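Local coordinates for protein leucine--tRNA ligase (Agrobacterium radiobacter, PDB 5AH5) that probably attaches leucine to its cognate tRNA at the expense of ATP, as a class I aminoacyl-tRNA synthetase that provides leucyl-tRNA for translation, at residues H45-I48 / G49-R52; P83-N86 / A87-F91; V565-V568 / H569-Q573. One frame throughout, in Å; residues are numbered along the deposited sequence.

Contact 1: H45-I48 / G49-R52; sequences HLHI and GHVR. With LSS (5'-O-(L-leucylsulfamoyl)adenosine), chain I.
His50 reaches back from the first turn of the helix towards Leu46 and His47, in the loop just before it. Its CB rests against Leu46, whose CD1 lies 3.5 Å away. With CG beside its own backbone N (chi1 -61°), the ring turns back over the cap. There ND1 of His50 accepts a hydrogen bond from His47 N at 3.1 Å, nearly straight, with the donor tilted modestly from the ring plane. CE1 of His50 sits over one face of the His47 ring, which has two deposited conformers; in the one described here the rings form an offset stack with centroids 4.1 Å apart and planes at 26°. CD2 of His50 passes 3.3 Å from the ribose oxygen O4 of the bound 5'-O-(L-leucylsulfamoyl)adenosine. At the tip, NE2 of His50 donates to the sulfamoyl oxygen O2A at 2.9 Å, 162° at the hydrogen. Gly49, which has no side chain, lets its CA come 3.5 Å from C6 of the adenine. Behind the rings, Leu46 CD2 and Val51 CG2 meet at 4.2 Å, aliphatic groups suited to the buried side, where Met106 and Met110 of helix 95-112 also touch Leu46. His47 to His50 are the HIGH signature of class I synthetases. Histidine suits position 50 because its nitrogens do opposite work: ND1 accepts the backbone bond that fixes the ring's rotation, while NE2 donates to the oxygen that mimics a phosphate oxygen of leucyl-adenylate.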
loop_
_atom_site.group_PDB
_atom_site.type_symbol
_atom_site.label_atom_id
_atom_site.label_comp_id
_atom_site.label_asym_id
_atom_site.label_seq_id
_atom_site.Cartn_x
_atom_site.Cartn_y
_atom_site.Cartn_z
ATOM N N HIS B 45 14.008 -15.744 -3.236
ATOM C CA HIS B 45 14.738 -15.148 -2.116
ATOM C C HIS B 45 14.347 -13.678 -1.835
ATOM O O HIS B 45 13.600 -13.051 -2.584
ATOM C CB HIS B 45 16.246 -15.230 -2.369
ATOM C CG HIS B 45 16.787 -16.636 -2.407
ATOM N ND1 HIS B 45 16.199 -17.698 -1.742
ATOM C CD2 HIS B 45 17.886 -17.145 -3.016
ATOM C CE1 HIS B 45 16.907 -18.793 -1.941
ATOM N NE2 HIS B 45 17.939 -18.483 -2.710
ATOM N N LEU B 46 14.743 -13.199 -0.669
ATOM C CA LEU B 46 14.539 -11.789 -0.322
ATOM C C LEU B 46 15.374 -10.951 -1.321
ATOM O O LEU B 46 16.515 -11.296 -1.622
ATOM C CB LEU B 46 14.988 -11.495 1.083
ATOM C CG LEU B 46 14.400 -10.234 1.709
ATOM C CD1 LEU B 46 12.899 -10.373 1.938
ATOM C CD2 LEU B 46 15.136 -9.866 3.004
ATOM N N HIS B 47 14.768 -9.961 -1.944
ATOM C CA HIS B 47 15.534 -9.037 -2.761
ATOM C C HIS B 47 15.604 -7.589 -2.197
ATOM O O HIS B 47 14.805 -7.159 -1.353
ATOM C CB HIS B 47 15.071 -9.155 -4.222
ATOM C CG HIS B 47 13.753 -8.527 -4.508
ATOM N ND1 HIS B 47 13.070 -8.735 -5.687
ATOM C CD2 HIS B 47 13.012 -7.659 -3.795
ATOM C CE1 HIS B 47 11.968 -8.010 -5.693
ATOM N NE2 HIS B 47 11.894 -7.367 -4.542
ATOM N N ILE B 48 16.593 -6.843 -2.692
ATOM C CA ILE B 48 16.995 -5.581 -2.121
ATOM C C ILE B 48 15.862 -4.603 -1.960
ATOM O O ILE B 48 15.844 -3.804 -1.022
ATOM C CB ILE B 48 18.188 -4.942 -2.888
ATOM C CG1 ILE B 48 18.910 -3.920 -1.992
ATOM C CG2 ILE B 48 17.692 -4.388 -4.213
ATOM C CD1 ILE B 48 19.843 -4.517 -0.920
ATOM N N GLY B 49 14.885 -4.677 -2.819
ATOM C CA GLY B 49 13.694 -3.888 -2.715
ATOM C C GLY B 49 12.905 -4.132 -1.463
ATOM O O GLY B 49 12.399 -3.175 -0.832
ATOM N N HIS B 50 12.757 -5.429 -1.103
ATOM C CA HIS B 50 12.180 -5.761 0.166
ATOM C C HIS B 50 12.935 -5.162 1.337
ATOM O O HIS B 50 12.318 -4.818 2.318
ATOM C CB HIS B 50 12.161 -7.314 0.380
ATOM C CG HIS B 50 11.350 -8.074 -0.629
ATOM N ND1 HIS B 50 11.833 -9.186 -1.268
ATOM C CD2 HIS B 50 10.058 -7.965 -1.010
ATOM C CE1 HIS B 50 10.894 -9.726 -2.018
ATOM N NE2 HIS B 50 9.811 -8.988 -1.895
ATOM N N VAL B 51 14.264 -5.244 1.310
ATOM C CA VAL B 51 15.054 -4.732 2.349
ATOM C C VAL B 51 14.730 -3.241 2.595
ATOM O O VAL B 51 14.658 -2.813 3.749
ATOM C CB VAL B 51 16.536 -4.841 2.050
ATOM C CG1 VAL B 51 17.349 -4.267 3.198
ATOM C CG2 VAL B 51 16.912 -6.272 1.810
ATOM N N ARG B 52 14.480 -2.491 1.518
ATOM C CA ARG B 52 14.160 -1.058 1.637
ATOM C C ARG B 52 12.796 -0.878 2.309
ATOM O O ARG B 52 12.634 -0.079 3.255
ATOM C CB ARG B 52 14.157 -0.341 0.295
ATOM C CG ARG B 52 13.920 1.149 0.484
ATOM C CD ARG B 52 13.757 1.875 -0.810
ATOM N NE ARG B 52 13.902 3.311 -0.622
ATOM C CZ ARG B 52 13.684 4.201 -1.558
ATOM N NH1 ARG B 52 13.370 3.792 -2.812
ATOM N NH2 ARG B 52 13.825 5.517 -1.277
HETATM C C1 LSS I . 3.574 -8.400 -2.916
HETATM N N1 LSS I . 11.772 -1.666 -4.728
HETATM O O1 LSS I . 3.532 -7.445 -3.659
HETATM S S1 LSS I . 6.001 -8.685 -3.245
HETATM C C2 LSS I . 10.963 -1.276 -3.746
HETATM N N2 LSS I . 4.683 -9.069 -2.655
HETATM O O2 LSS I . 6.326 -2.943 -3.415
HETATM N N3 LSS I . 10.012 -2.076 -3.214
HETATM O O3 LSS I . 5.400 -3.450 -0.867
HETATM C C4 LSS I . 9.885 -3.334 -3.699
HETATM N N4 LSS I . 2.431 -10.244 -1.677
HETATM O O4 LSS I . 8.071 -5.303 -1.426
HETATM C C5 LSS I . 10.642 -3.765 -4.782
HETATM O O5 LSS I . 6.373 -7.230 -2.702
HETATM C C6 LSS I . 11.584 -2.901 -5.315
HETATM N N6 LSS I . 12.368 -3.340 -6.333
HETATM C C7 LSS I . 0.351 -8.152 -0.682
HETATM N N7 LSS I . 10.258 -5.033 -5.078
HETATM C C8 LSS I . 9.242 -5.371 -4.236
HETATM C C9 LSS I . 1.717 -7.867 -1.311
HETATM N N9 LSS I . 9.047 -4.333 -3.381
HETATM C CA LSS I . 2.302 -8.898 -2.293
HETATM C C10 LSS I . -0.728 -8.050 -1.772
HETATM C C11 LSS I . 0.152 -7.166 0.523
HETATM O O1A LSS I . 6.143 -8.557 -4.702
HETATM C C21 LSS I . 8.045 -4.219 -2.340
HETATM C C22 LSS I . 6.662 -4.196 -2.891
HETATM C C23 LSS I . 5.809 -4.584 -1.681
HETATM C C24 LSS I . 6.755 -5.517 -0.955
HETATM C C25 LSS I . 6.519 -6.987 -1.306
HETATM O O2A LSS I . 7.085 -9.498 -2.737
#

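Contact 2: P83-N86 / A87-F91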
loop_
_atom_site.group_PDB
_atom_site.type_symbol
_atom_site.label_atom_id
_atom_site.label_comp_id
_atom_site.label_asym_id
_atom_site.label_seq_id
_atom_site.Cartn_x
_atom_site.Cartn_y
_atom_site.Cartn_z
ATOM N N PRO B 83 2.053 -16.282 -8.047
ATOM C CA PRO B 83 3.462 -16.017 -7.961
ATOM C C PRO B 83 4.324 -17.111 -7.431
ATOM O O PRO B 83 5.394 -17.433 -8.022
ATOM C CB PRO B 83 3.552 -14.713 -7.113
ATOM C CG PRO B 83 2.258 -14.046 -7.347
ATOM C CD PRO B 83 1.256 -15.186 -7.462
ATOM N N ALA B 84 3.937 -17.670 -6.287
ATOM C CA ALA B 84 4.623 -18.864 -5.808
ATOM C C ALA B 84 4.523 -19.993 -6.857
ATOM O O ALA B 84 5.490 -20.700 -7.082
ATOM C CB ALA B 84 3.995 -19.375 -4.504
ATOM N N GLU B 85 3.342 -20.180 -7.403
ATOM C CA GLU B 85 3.068 -21.406 -8.216
ATOM C C GLU B 85 3.937 -21.403 -9.515
ATOM O O GLU B 85 4.607 -22.413 -9.848
ATOM C CB GLU B 85 1.582 -21.576 -8.522
ATOM C CG GLU B 85 1.369 -22.997 -9.168
ATOM C CD GLU B 85 -0.038 -23.333 -9.506
ATOM O OE1 GLU B 85 -0.830 -22.438 -9.728
ATOM O OE2 GLU B 85 -0.379 -24.552 -9.546
ATOM N N ASN B 86 3.950 -20.257 -10.211
ATOM C CA ASN B 86 4.791 -20.061 -11.434
ATOM C C ASN B 86 6.241 -20.165 -11.072
ATOM O O ASN B 86 7.033 -20.762 -11.794
ATOM C CB ASN B 86 4.447 -18.714 -12.133
ATOM C CG ASN B 86 3.063 -18.742 -12.718
ATOM O OD1 ASN B 86 2.541 -19.818 -12.994
ATOM N ND2 ASN B 86 2.457 -17.609 -12.894
ATOM N N ALA B 87 6.655 -19.669 -9.911
ATOM C CA ALA B 87 8.092 -19.755 -9.642
ATOM C C ALA B 87 8.483 -21.211 -9.367
ATOM O O ALA B 87 9.587 -21.703 -9.739
ATOM C CB ALA B 87 8.489 -18.867 -8.503
ATOM N N ALA B 88 7.629 -21.907 -8.650
ATOM C CA ALA B 88 7.870 -23.331 -8.412
ATOM C C ALA B 88 7.832 -24.092 -9.741
ATOM O O ALA B 88 8.691 -24.860 -9.953
ATOM C CB ALA B 88 6.892 -23.912 -7.417
ATOM N N ARG B 89 6.918 -23.799 -10.645
ATOM C CA ARG B 89 6.889 -24.497 -11.933
ATOM C C ARG B 89 8.194 -24.244 -12.709
ATOM O O ARG B 89 8.808 -25.155 -13.201
ATOM C CB ARG B 89 5.672 -24.023 -12.737
ATOM C CG ARG B 89 5.173 -24.931 -13.850
ATOM C CD ARG B 89 3.922 -24.330 -14.512
ATOM N NE ARG B 89 2.743 -24.361 -13.633
ATOM C CZ ARG B 89 1.482 -24.132 -14.016
ATOM N NH1 ARG B 89 1.167 -23.855 -15.286
ATOM N NH2 ARG B 89 0.515 -24.197 -13.115
ATOM N N LYS B 90 8.622 -22.984 -12.767
ATOM C CA LYS B 90 9.798 -22.644 -13.522
ATOM C C LYS B 90 10.998 -23.351 -12.930
ATOM O O LYS B 90 11.883 -23.773 -13.647
ATOM C CB LYS B 90 9.929 -21.106 -13.555
ATOM C CG LYS B 90 11.155 -20.597 -14.285
ATOM C CD LYS B 90 11.387 -19.075 -14.113
ATOM C CE LYS B 90 12.445 -18.574 -15.116
ATOM N NZ LYS B 90 12.964 -17.217 -14.785
ATOM N N PHE B 91 11.081 -23.508 -11.601
ATOM C CA PHE B 91 12.249 -24.210 -11.060
ATOM C C PHE B 91 12.166 -25.799 -11.282
ATOM O O PHE B 91 13.178 -26.473 -11.397
ATOM C CB PHE B 91 12.388 -23.877 -9.601
ATOM C CG PHE B 91 13.658 -24.369 -9.009
ATOM C CD1 PHE B 91 13.736 -25.623 -8.456
ATOM C CD2 PHE B 91 14.783 -23.576 -9.006
ATOM C CE1 PHE B 91 14.926 -26.104 -7.951
ATOM C CE2 PHE B 91 15.960 -24.045 -8.497
ATOM C CZ PHE B 91 16.026 -25.302 -7.968
#
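Glu85 and Arg89, one helical turn apart, lean towards each other obliquely. Glu85 sends CG anti to its backbone N (chi1 -171°) and runs out extended, whereas the longer Arg89 bends at its third torsion (chi3 -70°) and swings its guanidinium back over the carboxylate. The two flat groups stand almost perpendicular, their planes 79° apart, and OE2 of Glu85 lies at the edge of the guanidinium, near its plane. NH2 of Arg89 is 3.7 Å from OE2 of Glu85, a long salt bridge; Arg89 has two deposited conformers, and the bridge is that of the one described. The stronger partner of Glu85 is Arg421, which pairs with OE1 and also bonds to OD1 of Asn86, so two arginines gather round one buried carboxylate and their charges are probably offset by it. Alanines suit another side of the helix, since the small methyls of Ala84, Ala87 and Ala88 allow close approach of helix 95-112, where Phe98 touches both Ala87 and Ala88. Pro83 fits the first turn, where a missing N-H costs no helical bond, while its carbonyl O still accepts from Ala87 N at 3.2 Å. Further bonds follow, such as Ala88 N to Ala84 O at 2.9 Å and Lys90 N to Asn86 O at 2.9 Å. These i+4 N-H to i C=O bonds are those of a regular alpha-helix, here helix 82-91 of the synthetase, on which Glu85 and Arg89 form an i, i+4 side-chain pair.

Contact 3: V565-V568 / H569-Q573. With LSS (5'-O-(L-leucylsulfamoyl)adenosine), chain I.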
loop_
_atom_site.group_PDB
_atom_site.type_symbol
_atom_site.label_atom_id
_atom_site.label_comp_id
_atom_site.label_asym_id
_atom_site.label_seq_id
_atom_site.Cartn_x
_atom_site.Cartn_y
_atom_site.Cartn_z
ATOM N N VAL B 565 13.510 0.184 -5.949
ATOM C CA VAL B 565 14.913 -0.007 -6.046
ATOM C C VAL B 565 15.235 -0.670 -7.385
ATOM O O VAL B 565 14.727 -1.824 -7.673
ATOM C CB VAL B 565 15.496 -0.806 -4.927
ATOM C CG1 VAL B 565 17.005 -0.778 -5.024
ATOM C CG2 VAL B 565 15.043 -0.273 -3.587
ATOM N N ASN B 566 16.112 -0.006 -8.150
ATOM C CA ASN B 566 16.483 -0.378 -9.518
ATOM C C ASN B 566 17.924 -0.766 -9.483
ATOM O O ASN B 566 18.573 -0.765 -8.399
ATOM C CB ASN B 566 16.307 0.802 -10.482
ATOM C CG ASN B 566 14.874 1.217 -10.658
ATOM O OD1 ASN B 566 13.984 0.394 -10.931
ATOM N ND2 ASN B 566 14.639 2.517 -10.559
ATOM N N ASP B 567 18.467 -1.173 -10.633
ATOM C CA ASP B 567 19.925 -1.438 -10.702
ATOM C C ASP B 567 20.682 -0.073 -10.869
ATOM O O ASP B 567 20.042 0.976 -10.857
ATOM C CB ASP B 567 20.277 -2.490 -11.774
ATOM C CG ASP B 567 20.176 -1.938 -13.227
ATOM O OD1 ASP B 567 20.072 -0.677 -13.427
ATOM O OD2 ASP B 567 20.180 -2.807 -14.154
ATOM N N VAL B 568 22.013 -0.100 -10.980
ATOM C CA VAL B 568 22.822 1.138 -11.090
ATOM C C VAL B 568 22.470 2.044 -12.235
ATOM O O VAL B 568 22.652 3.246 -12.101
ATOM C CB VAL B 568 24.358 0.910 -11.223
ATOM C CG1 VAL B 568 24.941 0.516 -9.919
ATOM C CG2 VAL B 568 24.747 -0.078 -12.321
ATOM N N HIS B 569 21.964 1.472 -13.335
ATOM C CA HIS B 569 21.579 2.218 -14.558
ATOM C C HIS B 569 20.128 2.572 -14.548
ATOM O O HIS B 569 19.604 3.083 -15.559
ATOM C CB HIS B 569 21.843 1.392 -15.860
ATOM C CG HIS B 569 23.148 0.653 -15.880
ATOM N ND1 HIS B 569 24.352 1.271 -16.150
ATOM C CD2 HIS B 569 23.429 -0.665 -15.703
ATOM C CE1 HIS B 569 25.322 0.374 -16.108
ATOM N NE2 HIS B 569 24.790 -0.809 -15.838
ATOM N N GLY B 570 19.437 2.339 -13.436
ATOM C CA GLY B 570 18.012 2.726 -13.353
ATOM C C GLY B 570 17.063 1.729 -14.002
ATOM O O GLY B 570 15.873 2.034 -14.209
ATOM N N ARG B 571 17.524 0.518 -14.296
ATOM C CA ARG B 571 16.565 -0.510 -14.853
ATOM C C ARG B 571 15.936 -1.298 -13.710
ATOM O O ARG B 571 16.603 -1.636 -12.736
ATOM C CB ARG B 571 17.259 -1.490 -15.779
ATOM C CG ARG B 571 18.183 -0.788 -16.769
ATOM C CD ARG B 571 18.865 -1.823 -17.646
ATOM N NE ARG B 571 19.859 -2.580 -16.885
ATOM C CZ ARG B 571 20.433 -3.722 -17.291
ATOM N NH1 ARG B 571 20.141 -4.284 -18.480
ATOM N NH2 ARG B 571 21.337 -4.299 -16.503
ATOM N N LYS B 572 14.654 -1.563 -13.810
ATOM C CA LYS B 572 14.033 -2.575 -12.918
ATOM C C LYS B 572 14.923 -3.851 -12.805
ATOM O O LYS B 572 15.541 -4.307 -13.798
ATOM C CB LYS B 572 12.629 -2.870 -13.421
ATOM C CG LYS B 572 11.926 -3.969 -12.683
ATOM C CD LYS B 572 10.505 -4.152 -13.166
ATOM C CE LYS B 572 9.970 -5.494 -12.676
ATOM N NZ LYS B 572 8.483 -5.437 -12.654
ATOM N N GLN B 573 15.106 -4.340 -11.581
ATOM C CA GLN B 573 15.841 -5.568 -11.331
ATOM C C GLN B 573 14.978 -6.744 -11.748
ATOM O O GLN B 573 13.753 -6.727 -11.532
ATOM C CB GLN B 573 16.250 -5.701 -9.887
ATOM C CG GLN B 573 17.121 -4.531 -9.429
ATOM C CD GLN B 573 18.016 -4.864 -8.279
ATOM O OE1 GLN B 573 17.976 -5.968 -7.728
ATOM N NE2 GLN B 573 18.862 -3.914 -7.916
HETATM C C1 LSS I . 3.574 -8.400 -2.916
HETATM N N1 LSS I . 11.772 -1.666 -4.728
HETATM O O1 LSS I . 3.532 -7.445 -3.659
HETATM S S1 LSS I . 6.001 -8.685 -3.245
HETATM C C2 LSS I . 10.963 -1.276 -3.746
HETATM N N2 LSS I . 4.683 -9.069 -2.655
HETATM O O2 LSS I . 6.326 -2.943 -3.415
HETATM N N3 LSS I . 10.012 -2.076 -3.214
HETATM O O3 LSS I . 5.400 -3.450 -0.867
HETATM C C4 LSS I . 9.885 -3.334 -3.699
HETATM N N4 LSS I . 2.431 -10.244 -1.677
HETATM O O4 LSS I . 8.071 -5.303 -1.426
HETATM C C5 LSS I . 10.642 -3.765 -4.782
HETATM O O5 LSS I . 6.373 -7.230 -2.702
HETATM C C6 LSS I . 11.584 -2.901 -5.315
HETATM N N6 LSS I . 12.368 -3.340 -6.333
HETATM C C7 LSS I . 0.351 -8.152 -0.682
HETATM N N7 LSS I . 10.258 -5.033 -5.078
HETATM C C8 LSS I . 9.242 -5.371 -4.236
HETATM C C9 LSS I . 1.717 -7.867 -1.311
HETATM N N9 LSS I . 9.047 -4.333 -3.381
HETATM C CA LSS I . 2.302 -8.898 -2.293
HETATM C C10 LSS I . -0.728 -8.050 -1.772
HETATM C C11 LSS I . 0.152 -7.166 0.523
HETATM O O1A LSS I . 6.143 -8.557 -4.702
HETATM C C21 LSS I . 8.045 -4.219 -2.340
HETATM C C22 LSS I . 6.662 -4.196 -2.891
HETATM C C23 LSS I . 5.809 -4.584 -1.681
HETATM C C24 LSS I . 6.755 -5.517 -0.955
HETATM C C25 LSS I . 6.519 -6.987 -1.306
HETATM O O2A LSS I . 7.085 -9.498 -2.737
HETATM O O HOH W 1 13.988 -3.513 -9.464
#
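OD1 of Asp567 is gripped by two backbone N-H groups that come from opposite faces of its carboxylate. His569 N donates to OD1 of Asp567 at 2.9 Å, closing an Asx turn. Arg571 N reaches the same OD1 at 2.9 Å and by a straighter path. The carboxylate can sit inside the turn because Asp567 holds CG between its backbone N and carbonyl carbon (chi1 74°), folding the short side chain back over the loop. Its other oxygen, OD2, offers the syn lone pair to Arg571 NE at 2.8 Å, with a weaker bond from NH2 completing the salt bridge. The carboxylate and guanidinium planes differ by 39°, and OD2 is also bonded by Asn579. The backbone follows the same reversal. Gly570 N donates to Asp567 O at 3.0 Å across a type I turn, and Asp567 N donates to Arg571 O at 2.8 Å, nearly linearly. Together with the positive phi of Gly570, which suits a residue without a side chain, this is a type I turn with a G1 beta bulge. Lys572 and Gln573 then open the KMSKS-like signature of class I synthetases, in which Lys575 is predicted to bind ATP. Gln573 NE2 bonds Asn566 O at 3.2 Å from well above the carbonyl plane, while its OE1 takes the N-H of Thr581. On the outer side, Val568 CG2 lies over the centre of the His569 ring, a CH-pi contact 3.7 Å from the centroid. At the start of the segment, Val565 reads the adenine edge with its backbone: N donates to N1 of the bound 5'-O-(L-leucylsulfamoyl)adenosine at 2.8 Å, and O accepts from N6. A water also joins Val565 O to Gln573 N.

In the fold
Contacts 1, 2 and 3 follow one another along the chain, but the first and last are neighbours in space. Contact 1 opens helix 48-66 after strand 32-37 of the central parallel sheet, the Rossmann-type core of class I synthetases. Contact 3 comes some 500 residues later, beyond strand 556-560 of that sheet. Their centres are about 13 Å apart; Ile48 and Arg52 pack on Val565, and both contacts converge on one ligand, contact 1 through HIGH residues and contact 3 through the backbone of Val565, just ahead of the KMSKS-like residues. Contact 2, on helix 82-91, lies about 18 Å from contact 1 and 24 Å from contact 3, centre to centre, touching neither, with the Pro83 side chain about 7 Å from the ligand.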